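Local coordinates for protein beta-glucoside phosphorylase BglX (Unidentified, PDB 5VQE) that probably cleaves beta-glucosides by transferring the glucose unit to phosphate, as a phosphorylase of glycoside hydrolase family 3, at residues 304-309 and 335-340; 32-37 and 328-333; 419-422 and 427-430; 413-418 and 432-437. All blocks are in the same frame, centred on the assembly; numbering follows the deposited sequence.

Contact 1: 304-309 and 335-340; sequences ALPTSI and CGLLTH
P306 and L338 bring the two backbones to 5.4 Å between their CA atoms, where helix 304-309 meets the turn that follows helix 322-335. The helix is kinked at P306, whose ring nitrogen has no hydrogen to give to the turn before. The contact is apolar. P306 CB lies 3.9 Å from L338 CB, and P306 CG lies 4.1 Å from L337 CB. The proline ring and L337 run side by side and point the same way, and L337 CD2 also reaches P306 CG. One turn on, I309 takes up L338. Its CG2 methyl is 3.6 Å from L338 CD1, the closest approach between the two segments. L338 turns its CG anti to the backbone N (chi1 169°), which sends CD1 toward I309. The other branch of I309, CG1, leads away. The turn is set by a Schellman motif that ends helix 322-335. G336 has a phi of 94°, and a side chain here would collide with the carbonyl O of C335, so the position needs glycine. T339 then N-caps helix 340-356 through its OG1, which bonds to R342 N. The short loop thus joins two helices of the TIM-barrel family domain and lies against a third. At the outer side a water joins the segments. It donates to T307 OG1 at 3.1 Å and to L337 O at 2.7 Å. T307 OG1 is also bonded to E303 O in its own helix. L338 packs against L34 of helix 30-36 as well, and Q310 OE1 holds T339 N.

Contact 2: 32-37 and 328-333; sequences EKLGQL and ALQEGL
L34 carries the apolar contact with helix 328-333, and its two methyls divide the work. CD1 lies against the backbone of the other helix, 3.7 Å from Q330 CA. The same methyl is 3.9 Å from Q330 CG and 4.2 Å from L333 CD2. CD2 turns to L329 and comes within 4.2 Å of L329 CB. L34 and L329 run alongside each other, heading opposite ways. The side chain of L37 packs on I309, and L329 packs on L305. The axes of helices 32-36 and 328-333 pass 10.3 Å apart at 120°, a spacing that the leucine side chain fills. The two helices flank neighbouring parallel strands, 38-42 and 316-317. This is consistent with the place where the first and last parts of the TIM barrel meet. With an alanine here, Q330 and L333 would probably be left facing a gap, and L329 would lose one of its neighbours. Polar ties run beside the apolar patch. Q330 NE2 bonds to D31 OD1, just before 32-37, so the extended glutamine adds its own link between the helices. L37 is bonded through its backbone to L316.

Contact 3: 419-422 and 427-430; sequences TNEK and YLSE
The carboxylate of E421 has the CD2 methyl of L428 above its plane, on one face and shifted toward OE1. The distance from L428 CD2 to E421 OE1 is 3.7 Å, and to E421 CB it is 4.0 Å. The two side chains cross at about a right angle. E421 OE2 makes a weak hydrogen bond with N475 ND2. The second methyl of L428 goes to T419. There the side chains meet tip to tip, with L428 CD1 3.9 Å from T419 OG1 and 4.0 Å from T419 CB. The threonine OG1 stands anti to the backbone N (chi1 -174°), and this lets it serve the chain ahead. It accepts from E421 N at 3.1 Å with an N-H...O angle of 168°, which makes an ST turn. N475 O is its other partner, on strand 469-475. The turn takes the chain off the end of strand 412-419. L428 occupies the N-cap position of helix 429-441. The contact therefore packs the two ends of a strand-to-helix connection in a parallel alpha/beta layer. L428 N is bonded to Q417 OE1, which fixes the start of the helix against the strand. E430 OE1 is 6.3 Å from E421 OE1, and the like charges would probably repel mildly. The contact is van der Waals: a leucine fork lies against a hydroxyl with two partners and a weakly held carboxylate.

Contact 4: 413-418 and 432-437; sequences IILVQA and RLFKGL
L415 and F434 both set CG opposite the backbone N, with chi1 of -177° and -178°, and these torsions carry the leucine methyls off the strand and the ring toward them. L415 CD1 meets the ring of F434 at its edge and in its plane, 4.0 Å from CE2 and 4.1 Å from CD2. The contact is therefore with the rim of the ring, not with a face. L415 CD2 takes the other direction. It is 3.8 Å from K435 CB and 4.1 Å from K435 CA, so it rests on the root of the lysine. The lysine then leads away and bends at chi4 (-69°). Its NZ forms a salt bridge with E439 OE2, bonds to V445 O and makes a cation-pi contact with W447. Strand 413-418 and helix 432-437 belong to a beta-alpha-beta unit completed by strand 444-447. L415 also touches V445 and W447 of that strand. F434 packs on V537 and I541 of helix 534-544, so the ring lies between that helix and strand 413-418. If an alanine stood in place of L415, the edge of F434 and the CB of K435 would probably lose the methyls that rest on them, and a gap is likely to open between helix and sheet. The chemistry is graded: apolar where the helix faces the sheet, with the charge of K435 carried past the core to acceptors and an aromatic ring beside it.

Contacts 1 and 2 adjoin in the TIM-barrel family domain, their centres 8 Å apart. Both are buried and apolar; contact 2 centres on one leucine, contact 1 sets a proline and an isoleucine against two. They touch through L338 N and G332 O, a probable hydrogen bond at 3.0 Å. Contacts 3 and 4 lie on the opposite side of the chain's centre, in the mixed-sheet region. Both use helix 429-441. Contact 4 is buried and joins strand to helix. Contact 3 is only partly buried, at the mouth of the same connection, and sets a leucine against polar groups. Water joins contact 1; contact 2 has a glutamine bond beside it. The pairs do not touch.

Contact 1: 304-309 and 335-340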
loop_
_atom_site.group_PDB
_atom_site.type_symbol
_atom_site.label_atom_id
_atom_site.label_comp_id
_atom_site.label_asym_id
_atom_site.label_seq_id
_atom_site.Cartn_x
_atom_site.Cartn_y
_atom_site.Cartn_z
ATOM N N ALA A 304 -3.505 -21.797 -14.305
ATOM C CA ALA A 304 -3.034 -21.059 -13.133
ATOM C C ALA A 304 -4.150 -20.844 -12.121
ATOM O O ALA A 304 -3.949 -21.026 -10.916
ATOM C CB ALA A 304 -2.445 -19.716 -13.555
ATOM N N LEU A 305 -5.329 -20.436 -12.587
ATOM C CA LEU A 305 -6.384 -20.035 -11.659
ATOM C C LEU A 305 -6.777 -21.164 -10.716
ATOM O O LEU A 305 -6.749 -20.949 -9.492
ATOM C CB LEU A 305 -7.574 -19.477 -12.451
ATOM C CG LEU A 305 -7.237 -18.228 -13.295
ATOM C CD1 LEU A 305 -8.425 -17.738 -14.095
ATOM C CD2 LEU A 305 -6.712 -17.069 -12.442
ATOM N N PRO A 306 -7.115 -22.371 -11.180
ATOM C CA PRO A 306 -7.392 -23.446 -10.217
ATOM C C PRO A 306 -6.162 -23.885 -9.457
ATOM O O PRO A 306 -6.280 -24.315 -8.306
ATOM C CB PRO A 306 -7.949 -24.572 -11.095
ATOM C CG PRO A 306 -7.401 -24.300 -12.460
ATOM C CD PRO A 306 -7.301 -22.815 -12.574
ATOM N N THR A 307 -4.976 -23.773 -10.058
ATOM C CA THR A 307 -3.763 -24.211 -9.378
ATOM C C THR A 307 -3.455 -23.326 -8.178
ATOM O O THR A 307 -2.989 -23.822 -7.145
ATOM C CB THR A 307 -2.587 -24.231 -10.356
ATOM O OG1 THR A 307 -2.797 -25.253 -11.345
ATOM C CG2 THR A 307 -1.267 -24.492 -9.638
ATOM N N SER A 308 -3.695 -22.014 -8.283
ATOM C CA SER A 308 -3.500 -21.158 -7.114
ATOM C C SER A 308 -4.316 -21.671 -5.941
ATOM O O SER A 308 -3.809 -21.790 -4.819
ATOM C CB SER A 308 -3.877 -19.706 -7.420
ATOM O OG SER A 308 -2.969 -19.112 -8.321
ATOM N N ILE A 309 -5.586 -22.001 -6.187
ATOM C CA ILE A 309 -6.449 -22.479 -5.113
ATOM C C ILE A 309 -5.966 -23.829 -4.603
ATOM O O ILE A 309 -5.861 -24.051 -3.391
ATOM C CB ILE A 309 -7.912 -22.551 -5.582
ATOM C CG1 ILE A 309 -8.386 -21.192 -6.120
ATOM C CG2 ILE A 309 -8.803 -23.002 -4.447
ATOM C CD1 ILE A 309 -8.263 -20.039 -5.126
ATOM N N CYS A 335 -11.831 -31.482 -14.072
ATOM C CA CYS A 335 -10.732 -32.324 -14.537
ATOM C C CYS A 335 -9.659 -32.585 -13.484
ATOM O O CYS A 335 -8.676 -33.265 -13.789
ATOM C CB CYS A 335 -10.067 -31.705 -15.772
ATOM S SG CYS A 335 -8.823 -30.441 -15.376
ATOM N N GLY A 336 -9.806 -32.062 -12.265
ATOM C CA GLY A 336 -8.923 -32.417 -11.168
ATOM C C GLY A 336 -7.730 -31.509 -10.928
ATOM O O GLY A 336 -6.894 -31.837 -10.079
ATOM N N LEU A 337 -7.597 -30.395 -11.649
ATOM C CA LEU A 337 -6.594 -29.407 -11.252
ATOM C C LEU A 337 -6.923 -28.813 -9.893
ATOM O O LEU A 337 -6.022 -28.415 -9.143
ATOM C CB LEU A 337 -6.493 -28.293 -12.294
ATOM C CG LEU A 337 -5.446 -28.468 -13.390
ATOM C CD1 LEU A 337 -5.400 -29.886 -13.930
ATOM C CD2 LEU A 337 -5.753 -27.487 -14.500
ATOM N N LEU A 338 -8.206 -28.734 -9.570
ATOM C CA LEU A 338 -8.683 -28.301 -8.267
ATOM C C LEU A 338 -9.587 -29.397 -7.733
ATOM O O LEU A 338 -10.516 -29.826 -8.426
ATOM C CB LEU A 338 -9.450 -26.981 -8.374
ATOM C CG LEU A 338 -10.231 -26.529 -7.135
ATOM C CD1 LEU A 338 -9.299 -26.265 -5.973
ATOM C CD2 LEU A 338 -11.043 -25.294 -7.449
ATOM N N THR A 339 -9.308 -29.866 -6.529
ATOM C CA THR A 339 -10.128 -30.921 -5.956
ATOM C C THR A 339 -11.362 -30.335 -5.281
ATOM O O THR A 339 -11.359 -29.196 -4.800
ATOM C CB THR A 339 -9.326 -31.748 -4.950
ATOM O OG1 THR A 339 -9.022 -30.948 -3.806
ATOM C CG2 THR A 339 -8.033 -32.247 -5.580
ATOM N N HIS A 340 -12.436 -31.126 -5.274
ATOM C CA HIS A 340 -13.650 -30.730 -4.569
ATOM C C HIS A 340 -13.392 -30.551 -3.085
ATOM O O HIS A 340 -14.057 -29.739 -2.430
ATOM C CB HIS A 340 -14.748 -31.774 -4.779
ATOM C CG HIS A 340 -15.316 -31.775 -6.160
ATOM N ND1 HIS A 340 -16.506 -31.153 -6.473
ATOM C CD2 HIS A 340 -14.850 -32.301 -7.314
ATOM C CE1 HIS A 340 -16.752 -31.306 -7.761
ATOM N NE2 HIS A 340 -15.763 -31.998 -8.295
HETATM O O HOH W 1 -3.455 -27.853 -9.805
#

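Contact 2: 32-37 and 328-333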
loop_
_atom_site.group_PDB
_atom_site.type_symbol
_atom_site.label_atom_id
_atom_site.label_comp_id
_atom_site.label_asym_id
_atom_site.label_seq_id
_atom_site.Cartn_x
_atom_site.Cartn_y
_atom_site.Cartn_z
ATOM N N GLU A 32 -21.528 -21.912 -7.326
ATOM C CA GLU A 32 -21.572 -20.901 -6.277
ATOM C C GLU A 32 -20.315 -20.939 -5.424
ATOM O O GLU A 32 -19.823 -19.893 -4.982
ATOM C CB GLU A 32 -22.803 -21.106 -5.396
ATOM C CG GLU A 32 -24.091 -20.669 -6.032
ATOM C CD GLU A 32 -25.284 -20.996 -5.169
ATOM O OE1 GLU A 32 -25.444 -22.179 -4.783
ATOM O OE2 GLU A 32 -26.039 -20.061 -4.851
ATOM N N LYS A 33 -19.796 -22.137 -5.158
ATOM C CA LYS A 33 -18.551 -22.245 -4.407
ATOM C C LYS A 33 -17.395 -21.641 -5.196
ATOM O O LYS A 33 -16.595 -20.870 -4.655
ATOM C CB LYS A 33 -18.274 -23.705 -4.051
ATOM C CG LYS A 33 -19.156 -24.255 -2.936
ATOM C CD LYS A 33 -18.924 -25.752 -2.755
ATOM C CE LYS A 33 -19.968 -26.400 -1.872
ATOM N NZ LYS A 33 -19.725 -27.868 -1.739
ATOM N N LEU A 34 -17.309 -21.957 -6.495
ATOM C CA LEU A 34 -16.272 -21.356 -7.332
ATOM C C LEU A 34 -16.368 -19.833 -7.324
ATOM O O LEU A 34 -15.346 -19.137 -7.300
ATOM C CB LEU A 34 -16.368 -21.897 -8.764
ATOM C CG LEU A 34 -16.046 -23.389 -8.937
ATOM C CD1 LEU A 34 -16.334 -23.859 -10.361
ATOM C CD2 LEU A 34 -14.595 -23.677 -8.569
ATOM N N GLY A 35 -17.586 -19.291 -7.344
ATOM C CA GLY A 35 -17.730 -17.843 -7.344
ATOM C C GLY A 35 -17.257 -17.218 -6.041
ATOM O O GLY A 35 -16.708 -16.112 -6.034
ATOM N N GLN A 36 -17.475 -17.909 -4.920
ATOM C CA GLN A 36 -16.994 -17.412 -3.631
ATOM C C GLN A 36 -15.487 -17.181 -3.639
ATOM O O GLN A 36 -14.983 -16.349 -2.874
ATOM C CB GLN A 36 -17.348 -18.396 -2.514
ATOM C CG GLN A 36 -18.799 -18.355 -2.059
ATOM C CD GLN A 36 -19.190 -17.010 -1.489
ATOM O OE1 GLN A 36 -18.681 -16.595 -0.448
ATOM N NE2 GLN A 36 -20.085 -16.311 -2.180
ATOM N N LEU A 37 -14.753 -17.918 -4.473
ATOM C CA LEU A 37 -13.301 -17.788 -4.530
ATOM C C LEU A 37 -12.848 -16.460 -5.118
ATOM O O LEU A 37 -11.666 -16.123 -4.990
ATOM C CB LEU A 37 -12.695 -18.906 -5.372
ATOM C CG LEU A 37 -13.029 -20.355 -5.013
ATOM C CD1 LEU A 37 -12.434 -21.264 -6.045
ATOM C CD2 LEU A 37 -12.511 -20.720 -3.641
ATOM N N ALA A 328 -12.407 -21.392 -16.661
ATOM C CA ALA A 328 -11.175 -22.081 -16.276
ATOM C C ALA A 328 -11.317 -22.744 -14.914
ATOM O O ALA A 328 -10.817 -23.856 -14.696
ATOM C CB ALA A 328 -10.000 -21.104 -16.264
ATOM N N LEU A 329 -11.984 -22.074 -13.975
ATOM C CA LEU A 329 -12.206 -22.678 -12.667
ATOM C C LEU A 329 -13.167 -23.858 -12.760
ATOM O O LEU A 329 -12.947 -24.894 -12.127
ATOM C CB LEU A 329 -12.740 -21.628 -11.690
ATOM C CG LEU A 329 -11.738 -20.572 -11.222
ATOM C CD1 LEU A 329 -12.490 -19.491 -10.464
ATOM C CD2 LEU A 329 -10.658 -21.172 -10.363
ATOM N N GLN A 330 -14.240 -23.721 -13.536
ATOM C CA GLN A 330 -15.166 -24.838 -13.705
ATOM C C GLN A 330 -14.441 -26.057 -14.257
ATOM O O GLN A 330 -14.619 -27.180 -13.770
ATOM C CB GLN A 330 -16.308 -24.449 -14.644
ATOM C CG GLN A 330 -17.294 -23.417 -14.110
ATOM C CD GLN A 330 -18.322 -23.037 -15.161
ATOM O OE1 GLN A 330 -17.975 -22.754 -16.305
ATOM N NE2 GLN A 330 -19.588 -23.050 -14.785
ATOM N N GLU A 331 -13.629 -25.849 -15.289
ATOM C CA GLU A 331 -12.936 -26.956 -15.934
ATOM C C GLU A 331 -11.818 -27.504 -15.062
ATOM O O GLU A 331 -11.581 -28.718 -15.065
ATOM C CB GLU A 331 -12.407 -26.505 -17.295
ATOM C CG GLU A 331 -13.547 -26.284 -18.290
ATOM C CD GLU A 331 -13.094 -25.764 -19.636
ATOM O OE1 GLU A 331 -11.874 -25.582 -19.836
ATOM O OE2 GLU A 331 -13.973 -25.540 -20.496
ATOM N N GLY A 332 -11.138 -26.637 -14.301
ATOM C CA GLY A 332 -10.148 -27.109 -13.347
ATOM C C GLY A 332 -10.743 -28.000 -12.274
ATOM O O GLY A 332 -10.128 -28.987 -11.862
ATOM N N LEU A 333 -11.948 -27.660 -11.801
ATOM C CA LEU A 333 -12.635 -28.516 -10.840
ATOM C C LEU A 333 -13.049 -29.838 -11.476
ATOM O O LEU A 333 -12.869 -30.907 -10.879
ATOM C CB LEU A 333 -13.854 -27.783 -10.271
ATOM C CG LEU A 333 -14.667 -28.506 -9.202
ATOM C CD1 LEU A 333 -13.816 -28.791 -7.957
ATOM C CD2 LEU A 333 -15.911 -27.700 -8.837
#

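Contact 3: 419-422 and 427-430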
loop_
_atom_site.group_PDB
_atom_site.type_symbol
_atom_site.label_atom_id
_atom_site.label_comp_id
_atom_site.label_asym_id
_atom_site.label_seq_id
_atom_site.Cartn_x
_atom_site.Cartn_y
_atom_site.Cartn_z
ATOM N N THR A 419 8.667 15.877 -10.345
ATOM C CA THR A 419 7.647 14.890 -10.032
ATOM C C THR A 419 7.431 13.989 -11.234
ATOM O O THR A 419 7.709 14.365 -12.376
ATOM C CB THR A 419 6.321 15.553 -9.629
ATOM O OG1 THR A 419 5.394 14.552 -9.193
ATOM C CG2 THR A 419 5.709 16.322 -10.796
ATOM N N ASN A 420 6.920 12.790 -10.957
ATOM C CA ASN A 420 6.493 11.880 -12.004
ATOM C C ASN A 420 4.982 11.877 -12.180
ATOM O O ASN A 420 4.472 11.116 -13.007
ATOM C CB ASN A 420 7.002 10.457 -11.724
ATOM C CG ASN A 420 6.516 9.901 -10.395
ATOM O OD1 ASN A 420 5.954 10.618 -9.569
ATOM N ND2 ASN A 420 6.742 8.607 -10.185
ATOM N N GLU A 421 4.259 12.712 -11.432
ATOM C CA GLU A 421 2.845 12.937 -11.679
ATOM C C GLU A 421 2.674 13.938 -12.821
ATOM O O GLU A 421 3.619 14.610 -13.247
ATOM C CB GLU A 421 2.142 13.439 -10.414
ATOM C CG GLU A 421 2.152 12.445 -9.243
ATOM C CD GLU A 421 1.120 12.773 -8.160
ATOM O OE1 GLU A 421 0.180 13.554 -8.424
ATOM O OE2 GLU A 421 1.244 12.239 -7.037
ATOM N N LYS A 422 1.449 14.035 -13.326
ATOM C CA LYS A 422 1.120 14.908 -14.451
ATOM C C LYS A 422 -0.126 15.705 -14.094
ATOM O O LYS A 422 -1.205 15.502 -14.669
ATOM C CB LYS A 422 0.922 14.101 -15.735
ATOM C CG LYS A 422 2.201 13.430 -16.248
ATOM N N TYR A 427 1.576 22.014 -12.265
ATOM C CA TYR A 427 2.080 22.144 -10.903
ATOM C C TYR A 427 1.184 21.403 -9.923
ATOM O O TYR A 427 -0.044 21.546 -9.953
ATOM C CB TYR A 427 2.211 23.616 -10.504
ATOM C CG TYR A 427 3.244 24.354 -11.327
ATOM C CD1 TYR A 427 4.583 24.012 -11.260
ATOM C CD2 TYR A 427 2.877 25.390 -12.176
ATOM C CE1 TYR A 427 5.526 24.678 -12.017
ATOM C CE2 TYR A 427 3.816 26.061 -12.936
ATOM C CZ TYR A 427 5.135 25.700 -12.854
ATOM O OH TYR A 427 6.069 26.374 -13.611
ATOM N N LEU A 428 1.808 20.606 -9.063
ATOM C CA LEU A 428 1.085 19.907 -8.012
ATOM C C LEU A 428 0.368 20.897 -7.105
ATOM O O LEU A 428 0.916 21.940 -6.737
ATOM C CB LEU A 428 2.055 19.070 -7.180
ATOM C CG LEU A 428 2.828 17.974 -7.900
ATOM C CD1 LEU A 428 4.035 17.562 -7.070
ATOM C CD2 LEU A 428 1.935 16.782 -8.153
ATOM N N SER A 429 -0.864 20.556 -6.725
ATOM C CA SER A 429 -1.595 21.391 -5.781
ATOM C C SER A 429 -0.777 21.635 -4.517
ATOM O O SER A 429 -0.756 22.749 -3.982
ATOM C CB SER A 429 -2.933 20.733 -5.442
ATOM O OG SER A 429 -3.665 21.530 -4.530
ATOM N N GLU A 430 -0.067 20.613 -4.037
ATOM C CA GLU A 430 0.670 20.774 -2.791
ATOM C C GLU A 430 1.888 21.673 -2.969
ATOM O O GLU A 430 2.302 22.349 -2.018
ATOM C CB GLU A 430 1.086 19.407 -2.251
ATOM C CG GLU A 430 -0.061 18.605 -1.663
ATOM C CD GLU A 430 -0.986 18.039 -2.711
ATOM O OE1 GLU A 430 -0.562 17.877 -3.875
ATOM O OE2 GLU A 430 -2.150 17.763 -2.363
#

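Contact 4: 413-418 and 432-437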
loop_
_atom_site.group_PDB
_atom_site.type_symbol
_atom_site.label_atom_id
_atom_site.label_comp_id
_atom_site.label_asym_id
_atom_site.label_seq_id
_atom_site.Cartn_x
_atom_site.Cartn_y
_atom_site.Cartn_z
ATOM N N ILE A 413 13.654 33.421 -4.187
ATOM C CA ILE A 413 13.696 31.966 -4.225
ATOM C C ILE A 413 13.204 31.504 -5.590
ATOM O O ILE A 413 12.194 32.003 -6.098
ATOM C CB ILE A 413 12.837 31.342 -3.102
ATOM C CG1 ILE A 413 13.460 31.627 -1.736
ATOM C CG2 ILE A 413 12.678 29.833 -3.317
ATOM C CD1 ILE A 413 12.596 31.189 -0.569
ATOM N N ILE A 414 13.914 30.547 -6.174
ATOM C CA ILE A 414 13.431 29.820 -7.340
ATOM C C ILE A 414 12.981 28.454 -6.856
ATOM O O ILE A 414 13.769 27.711 -6.259
ATOM C CB ILE A 414 14.507 29.694 -8.432
ATOM C CG1 ILE A 414 14.779 31.055 -9.079
ATOM C CG2 ILE A 414 14.055 28.709 -9.502
ATOM C CD1 ILE A 414 15.941 31.035 -10.095
ATOM N N LEU A 415 11.720 28.121 -7.118
ATOM C CA LEU A 415 11.127 26.866 -6.679
ATOM C C LEU A 415 11.082 25.917 -7.868
ATOM O O LEU A 415 10.521 26.256 -8.915
ATOM C CB LEU A 415 9.723 27.087 -6.117
ATOM C CG LEU A 415 8.986 25.871 -5.539
ATOM C CD1 LEU A 415 9.786 25.231 -4.421
ATOM C CD2 LEU A 415 7.601 26.283 -5.037
ATOM N N VAL A 416 11.674 24.740 -7.699
ATOM C CA VAL A 416 11.863 23.779 -8.779
ATOM C C VAL A 416 11.056 22.546 -8.419
ATOM O O VAL A 416 11.400 21.821 -7.475
ATOM C CB VAL A 416 13.339 23.424 -8.991
ATOM C CG1 VAL A 416 13.492 22.513 -10.195
ATOM C CG2 VAL A 416 14.166 24.675 -9.159
ATOM N N GLN A 417 9.977 22.316 -9.152
ATOM C CA GLN A 417 9.191 21.114 -8.967
ATOM C C GLN A 417 9.812 19.973 -9.751
ATOM O O GLN A 417 10.242 20.152 -10.892
ATOM C CB GLN A 417 7.755 21.336 -9.423
ATOM C CG GLN A 417 6.899 20.083 -9.365
ATOM C CD GLN A 417 5.518 20.316 -9.900
ATOM O OE1 GLN A 417 4.595 20.643 -9.154
ATOM N NE2 GLN A 417 5.364 20.172 -11.208
ATOM N N ALA A 418 9.882 18.804 -9.123
ATOM C CA ALA A 418 10.307 17.575 -9.787
ATOM C C ALA A 418 9.345 16.476 -9.373
ATOM O O ALA A 418 9.201 16.194 -8.180
ATOM C CB ALA A 418 11.746 17.207 -9.423
ATOM N N ARG A 432 1.910 24.222 -5.165
ATOM C CA ARG A 432 1.304 25.552 -5.201
ATOM C C ARG A 432 1.066 26.068 -3.789
ATOM O O ARG A 432 1.383 27.221 -3.470
ATOM C CB ARG A 432 -0.014 25.521 -5.975
ATOM C CG ARG A 432 0.115 25.350 -7.482
ATOM C CD ARG A 432 -1.240 25.604 -8.157
ATOM N NE ARG A 432 -1.239 25.283 -9.583
ATOM C CZ ARG A 432 -0.797 26.089 -10.548
ATOM N NH1 ARG A 432 -0.296 27.285 -10.259
ATOM N NH2 ARG A 432 -0.853 25.692 -11.814
ATOM N N LEU A 433 0.507 25.221 -2.922
ATOM C CA LEU A 433 0.324 25.611 -1.528
ATOM C C LEU A 433 1.650 26.013 -0.906
ATOM O O LEU A 433 1.766 27.085 -0.294
ATOM C CB LEU A 433 -0.317 24.465 -0.740
ATOM C CG LEU A 433 -0.471 24.733 0.764
ATOM C CD1 LEU A 433 -1.427 25.905 1.012
ATOM C CD2 LEU A 433 -0.929 23.481 1.502
ATOM N N PHE A 434 2.667 25.158 -1.051
ATOM C CA PHE A 434 3.989 25.453 -0.510
ATOM C C PHE A 434 4.500 26.790 -1.032
ATOM O O PHE A 434 5.015 27.614 -0.266
ATOM C CB PHE A 434 4.954 24.311 -0.866
ATOM C CG PHE A 434 6.342 24.477 -0.309
ATOM C CD1 PHE A 434 6.597 24.264 1.035
ATOM C CD2 PHE A 434 7.402 24.809 -1.140
ATOM C CE1 PHE A 434 7.868 24.396 1.547
ATOM C CE2 PHE A 434 8.670 24.953 -0.637
ATOM C CZ PHE A 434 8.912 24.743 0.715
ATOM N N LYS A 435 4.350 27.032 -2.337
ATOM C CA LYS A 435 4.763 28.313 -2.902
ATOM C C LYS A 435 4.038 29.463 -2.211
ATOM O O LYS A 435 4.664 30.435 -1.772
ATOM C CB LYS A 435 4.497 28.335 -4.409
ATOM C CG LYS A 435 4.978 29.604 -5.129
ATOM C CD LYS A 435 4.864 29.448 -6.637
ATOM C CE LYS A 435 5.473 30.623 -7.396
ATOM N NZ LYS A 435 4.681 31.881 -7.233
ATOM N N GLY A 436 2.715 29.359 -2.092
ATOM C CA GLY A 436 1.951 30.421 -1.450
ATOM C C GLY A 436 2.358 30.662 -0.009
ATOM O O GLY A 436 2.403 31.807 0.448
ATOM N N LEU A 437 2.643 29.591 0.736
ATOM C CA LEU A 437 3.008 29.754 2.136
ATOM C C LEU A 437 4.377 30.401 2.290
ATOM O O LEU A 437 4.593 31.146 3.249
ATOM C CB LEU A 437 2.964 28.405 2.863
ATOM C CG LEU A 437 1.581 27.757 2.991
ATOM C CD1 LEU A 437 1.692 26.428 3.733
ATOM C CD2 LEU A 437 0.580 28.674 3.695
#